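Local coordinates for protein N-glycosylase/DNA lyase (Methanocaldococcus jannaschii, PDB 3FHF) that is a mostly helical protein of the 8-oxoguanine DNA glycosylase family, in the helix-hairpin-helix clan, at residues T75-R78 / E79-E82. Residues are numbered along the deposited sequence; the frame is centred on the assembly and turned at random.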
ATOM      1  N   THR A  75       8.158 -19.543  -9.399  1.00 36.33           N
ATOM      2  CA  THR A  75       8.879 -20.564 -10.154  1.00 37.55           C
ATOM      3  C   THR A  75      10.116 -20.141 -10.941  1.00 37.63           C
ATOM      4  O   THR A  75      11.024 -20.947 -11.146  1.00 38.43           O
ATOM      5  CB  THR A  75       7.917 -21.268 -11.123  1.00 38.64           C
ATOM      6  OG1 THR A  75       7.366 -20.305 -12.031  1.00 39.96           O
ATOM      7  CG2 THR A  75       6.780 -21.926 -10.353  1.00 38.25           C
ATOM      8  N   LEU A  76      10.158 -18.889 -11.382  1.00 36.74           N
ATOM      9  CA  LEU A  76      11.287 -18.396 -12.165  1.00 35.29           C
ATOM     10  C   LEU A  76      12.603 -18.259 -11.405  1.00 36.09           C
ATOM     11  O   LEU A  76      12.639 -17.753 -10.284  1.00 34.76           O
ATOM     12  CB  LEU A  76      10.943 -17.038 -12.780  1.00 33.09           C
ATOM     13  CG  LEU A  76       9.844 -16.990 -13.841  1.00 33.26           C
ATOM     14  CD1 LEU A  76       9.445 -15.543 -14.077  1.00 31.20           C
ATOM     15  CD2 LEU A  76      10.334 -17.633 -15.133  1.00 31.38           C
ATOM     16  N   PRO A  77      13.710 -18.719 -12.010  1.00 35.45           N
ATOM     17  CA  PRO A  77      15.003 -18.601 -11.337  1.00 35.77           C
ATOM     18  C   PRO A  77      15.448 -17.138 -11.393  1.00 35.26           C
ATOM     19  O   PRO A  77      14.992 -16.378 -12.248  1.00 34.91           O
ATOM     20  CB  PRO A  77      15.904 -19.526 -12.157  1.00 36.24           C
ATOM     21  CG  PRO A  77      15.319 -19.435 -13.524  1.00 36.86           C
ATOM     22  CD  PRO A  77      13.832 -19.508 -13.247  1.00 36.54           C
ATOM     23  N   ARG A  78      16.321 -16.752 -10.470  1.00 35.18           N
ATOM     24  CA  ARG A  78      16.835 -15.387 -10.392  1.00 36.50           C
ATOM     25  C   ARG A  78      17.019 -14.739 -11.762  1.00 36.92           C
ATOM     26  O   ARG A  78      16.421 -13.702 -12.064  1.00 35.85           O
ATOM     27  CB  ARG A  78      18.179 -15.390  -9.666  1.00 39.30           C
ATOM     28  CG  ARG A  78      18.781 -14.017  -9.410  1.00 41.04           C
ATOM     29  CD  ARG A  78      18.287 -13.439  -8.099  1.00 42.73           C
ATOM     30  NE  ARG A  78      19.268 -12.536  -7.501  1.00 44.58           N
ATOM     31  CZ  ARG A  78      19.597 -11.345  -7.991  1.00 44.70           C
ATOM     32  NH1 ARG A  78      19.025 -10.891  -9.099  1.00 44.58           N
ATOM     33  NH2 ARG A  78      20.508 -10.608  -7.372  1.00 44.57           N
ATOM     34  N   GLU A  79      17.857 -15.363 -12.585  1.00 37.26           N
ATOM     35  CA  GLU A  79      18.173 -14.866 -13.919  0.50 37.57           C
ATOM     36  C   GLU A  79      16.974 -14.632 -14.832  1.00 37.64           C
ATOM     37  O   GLU A  79      16.901 -13.608 -15.508  1.00 37.29           O
ATOM     38  CB  GLU A  79      19.160 -15.814 -14.614  0.50 37.78           C
ATOM     39  CG  GLU A  79      18.740 -17.279 -14.612  0.50 38.06           C
ATOM     40  CD  GLU A  79      19.202 -18.027 -13.371  0.50 38.33           C
ATOM     41  OE1 GLU A  79      18.934 -17.555 -12.246  0.50 37.49           O
ATOM     42  OE2 GLU A  79      19.834 -19.095 -13.523  0.50 38.17           O
ATOM     43  N   GLU A  80      16.041 -15.577 -14.862  1.00 38.16           N
ATOM     44  CA  GLU A  80      14.871 -15.430 -15.721  1.00 39.19           C
ATOM     45  C   GLU A  80      13.915 -14.339 -15.257  1.00 38.15           C
ATOM     46  O   GLU A  80      13.265 -13.686 -16.077  1.00 38.84           O
ATOM     47  CB  GLU A  80      14.120 -16.757 -15.837  1.00 41.86           C
ATOM     48  CG  GLU A  80      14.902 -17.834 -16.567  1.00 47.07           C
ATOM     49  CD  GLU A  80      14.002 -18.850 -17.238  1.00 48.79           C
ATOM     50  OE1 GLU A  80      13.202 -19.502 -16.535  1.00 50.46           O
ATOM     51  OE2 GLU A  80      14.098 -18.993 -18.474  1.00 51.63           O
ATOM     52  N   LEU A  81      13.828 -14.140 -13.946  1.00 35.73           N
ATOM     53  CA  LEU A  81      12.946 -13.117 -13.395  1.00 33.92           C
ATOM     54  C   LEU A  81      13.537 -11.736 -13.643  1.00 34.15           C
ATOM     55  O   LEU A  81      12.828 -10.794 -14.007  1.00 33.34           O
ATOM     56  CB  LEU A  81      12.757 -13.330 -11.890  1.00 31.60           C
ATOM     57  CG  LEU A  81      11.821 -12.342 -11.188  1.00 30.51           C
ATOM     58  CD1 LEU A  81      10.447 -12.352 -11.858  1.00 30.03           C
ATOM     59  CD2 LEU A  81      11.699 -12.725  -9.719  1.00 31.18           C
ATOM     60  N   GLU A  82      14.844 -11.625 -13.443  1.00 34.46           N
ATOM     61  CA  GLU A  82      15.549 -10.371 -13.637  1.00 35.64           C
ATOM     62  C   GLU A  82      15.380  -9.918 -15.084  1.00 35.60           C
ATOM     63  O   GLU A  82      15.289  -8.723 -15.371  1.00 34.79           O
ATOM     64  CB  GLU A  82      17.032 -10.567 -13.315  1.00 37.93           C
ATOM     65  CG  GLU A  82      17.833  -9.285 -13.223  1.00 42.61           C
ATOM     66  CD  GLU A  82      19.287  -9.538 -12.874  1.00 44.86           C
ATOM     67  OE1 GLU A  82      19.993 -10.161 -13.693  1.00 48.62           O
ATOM     68  OE2 GLU A  82      19.725  -9.118 -11.782  1.00 46.20           O
TER
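Arg78 and Glu82, one turn apart at the start of a helix, reach along its flank to form a salt bridge whose one hydrogen bond, Arg78 NH1 to Glu82 OE2 at 3.3 Å, is weak and bent. The carboxylate oxygen sits at the guanidinium edge, near its plane, but the two flat groups stand almost perpendicular, at 87°, not as a two-pronged, coplanar bridge. Both chains leave with CG anti to the backbone N; that of Glu82 then runs out straight, whereas Arg78 bends at chi2 (88°) to bring its NH1 within range. Long, flexible, oppositely charged side chains suit this i to i+4 spacing on a partly exposed flank that faces helix 93-103.

Along the backbone, the helix's opening bonds run from Leu81 N to Pro77 O at 3.0 Å and from Glu82 N to Arg78 O at 2.9 Å. Pro77 occupies the N-cap position, where its lack of an N-H costs the helix nothing while its carbonyl accepts the opening bond. Two acidic chains come to the same side of its ring, at different edges. Glu80 crosses it obliquely, laying CG 3.5 Å from Pro77 CG and OE1 against CD, while Glu79, with CG between the backbone N and the carbonyl carbon (chi1 52°) and a further bend at chi2, folds back to bring OE1 3.6 Å from Pro77 CB. Acidic residues in a helix's first turn probably gain from the positive end of its dipole.

Leu76 and Leu81 cross at about a right angle, their CD1 methyls 4.0 Å apart; branched apolar chains suit a place where they meet each other and Ile69 of helix 59-69, with Leu81 buried there. This turn links helix 72-75 to helix 78-87 at the chain's periphery, Leu81 resting on Ile100 of helix 93-103.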